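Local coordinates for protein RnfH (PDB 2HJ1) that is of unknown function but belongs to the RnfH family of ubiquitin-like proteins and was crystallised as a domain-swapped dimer, at residues I15-A20 with T43-L48. Numbering follows the deposited sequence.
Sequences IEIAYA and TQSGIL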
loop_
_atom_site.group_PDB
_atom_site.type_symbol
_atom_site.label_atom_id
_atom_site.label_comp_id
_atom_site.label_asym_id
_atom_site.label_seq_id
_atom_site.Cartn_x
_atom_site.Cartn_y
_atom_site.Cartn_z
ATOM N N ILE B 15 5.499 -11.643 -0.263
ATOM C CA ILE B 15 5.276 -10.377 0.447
ATOM C C ILE B 15 6.572 -9.620 0.511
ATOM O O ILE B 15 7.630 -10.225 0.360
ATOM C CB ILE B 15 4.643 -10.614 1.878
ATOM C CG1 ILE B 15 5.511 -11.443 2.828
ATOM C CG2 ILE B 15 3.306 -11.340 1.741
ATOM C CD1 ILE B 15 6.583 -10.662 3.634
ATOM N N GLU B 16 6.507 -8.319 0.763
ATOM C CA GLU B 16 7.688 -7.503 0.968
ATOM C C GLU B 16 7.713 -6.838 2.321
ATOM O O GLU B 16 6.665 -6.562 2.909
ATOM C CB GLU B 16 7.831 -6.438 -0.129
ATOM C CG GLU B 16 7.999 -7.017 -1.535
ATOM C CD GLU B 16 8.038 -5.915 -2.593
ATOM O OE1 GLU B 16 7.098 -5.099 -2.639
ATOM O OE2 GLU B 16 9.037 -5.836 -3.347
ATOM N N ILE B 17 8.915 -6.556 2.814
ATOM C CA ILE B 17 9.081 -5.726 4.008
ATOM C C ILE B 17 10.046 -4.614 3.693
ATOM O O ILE B 17 11.105 -4.874 3.095
ATOM C CB ILE B 17 9.599 -6.574 5.212
ATOM C CG1 ILE B 17 8.565 -7.646 5.525
ATOM C CG2 ILE B 17 9.788 -5.710 6.469
ATOM C CD1 ILE B 17 9.115 -8.695 6.522
ATOM N N ALA B 18 9.689 -3.384 4.085
ATOM C CA ALA B 18 10.500 -2.194 3.794
ATOM C C ALA B 18 10.731 -1.417 5.077
ATOM O O ALA B 18 9.833 -1.306 5.906
ATOM C CB ALA B 18 9.787 -1.264 2.764
ATOM N N TYR B 19 11.918 -0.861 5.201
ATOM C CA TYR B 19 12.261 -0.057 6.343
ATOM C C TYR B 19 13.399 0.831 5.900
ATOM O O TYR B 19 14.410 0.339 5.402
ATOM C CB TYR B 19 12.722 -0.952 7.512
ATOM C CG TYR B 19 13.158 -0.197 8.762
ATOM C CD1 TYR B 19 12.240 0.529 9.551
ATOM C CD2 TYR B 19 14.469 -0.241 9.165
ATOM C CE1 TYR B 19 12.668 1.233 10.720
ATOM C CE2 TYR B 19 14.892 0.428 10.338
ATOM C CZ TYR B 19 14.002 1.152 11.085
ATOM O OH TYR B 19 14.489 1.763 12.218
ATOM N N ALA B 20 13.301 2.127 6.135
ATOM C CA ALA B 20 14.283 3.020 5.490
ATOM C C ALA B 20 15.373 3.458 6.435
ATOM O O ALA B 20 15.267 4.475 7.085
ATOM C CB ALA B 20 13.630 4.207 4.877
ATOM N N THR B 43 8.551 -10.622 12.588
ATOM C CA THR B 43 9.411 -11.280 13.593
ATOM C C THR B 43 10.245 -12.424 12.996
ATOM O O THR B 43 11.369 -12.659 13.429
ATOM C CB THR B 43 8.578 -11.780 14.814
ATOM O OG1 THR B 43 7.562 -12.668 14.352
ATOM C CG2 THR B 43 7.880 -10.629 15.500
ATOM N N GLN B 44 9.737 -13.113 11.984
ATOM C CA GLN B 44 10.525 -14.212 11.344
ATOM C C GLN B 44 11.558 -13.790 10.261
ATOM O O GLN B 44 12.423 -14.593 9.845
ATOM C CB GLN B 44 9.570 -15.269 10.744
ATOM C CG GLN B 44 8.778 -16.051 11.810
ATOM C CD GLN B 44 9.685 -16.760 12.833
ATOM O OE1 GLN B 44 9.548 -16.549 14.051
ATOM N NE2 GLN B 44 10.627 -17.587 12.345
ATOM N N SER B 45 11.482 -12.540 9.807
ATOM C CA SER B 45 12.420 -12.043 8.759
ATOM C C SER B 45 13.853 -11.827 9.216
ATOM O O SER B 45 14.803 -11.952 8.430
ATOM C CB SER B 45 11.847 -10.741 8.118
ATOM O OG SER B 45 11.912 -9.669 9.042
ATOM N N GLY B 46 14.027 -11.442 10.475
ATOM C CA GLY B 46 15.352 -11.063 10.973
ATOM C C GLY B 46 15.557 -9.559 11.019
ATOM O O GLY B 46 16.570 -9.055 11.540
ATOM N N ILE B 47 14.604 -8.815 10.483
ATOM C CA ILE B 47 14.744 -7.341 10.445
ATOM C C ILE B 47 14.923 -6.771 11.873
ATOM O O ILE B 47 15.660 -5.799 12.070
ATOM C CB ILE B 47 13.575 -6.643 9.702
ATOM C CG1 ILE B 47 13.912 -5.171 9.410
ATOM C CG2 ILE B 47 12.227 -6.692 10.488
ATOM C CD1 ILE B 47 12.801 -4.426 8.787
ATOM N N LEU B 48 14.279 -7.397 12.866
ATOM C CA LEU B 48 14.379 -6.881 14.230
ATOM C C LEU B 48 15.754 -7.113 14.825
ATOM O O LEU B 48 16.159 -6.344 15.660
ATOM C CB LEU B 48 13.294 -7.434 15.156
ATOM C CG LEU B 48 11.873 -7.276 14.657
ATOM C CD1 LEU B 48 10.932 -8.034 15.606
ATOM C CD2 LEU B 48 11.474 -5.825 14.489
#
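Ser45 and Ile47 reach across from the turn joining helix 38-45 to helix 47-50 to meet Ile17 and Tyr19 on strand 12-19. This is the helix-on-sheet packing of the ubiquitin-like fold, with the inward-facing residues of the strand pressed against the chain that crosses over the hairpin 12-19/26-33. A strand of the second subunit pairs in parallel with residues 16-19, so the sheet continues across the interface of the swapped dimer, and Ile80 and Ile82 of that subunit pack on Ile17 and Tyr19. Along 43-48, Ser45 comes first. CB of Ser45 lies 3.8 Å from CD1 of Ile17, and OG of Ser45 touches the same methyl at 3.9 Å. The hydroxyl is placed between the backbone N and the carbonyl carbon (chi1 71°). From there Ser45 OG accepts the N-H of Ile47 in an ST turn, 3.2 Å from N to OG and nearly straight at 165°. OG also bonds to the carbonyl oxygen of Ile42, so two bonds grip it beside an apolar neighbour. At Gly46 the chain leaves helical geometry with positive phi, and the same residue is the N-cap of helix 47-50. The side chain of Ile47 then runs extended toward the strand, CG1 anti to the backbone N (chi1 -167°), putting CD1 against both Ile17 and Tyr19. The Ile47 methyl CD1 sits 4.0 Å from CG2 of Ile17 and 3.7 Å from CB of Tyr19.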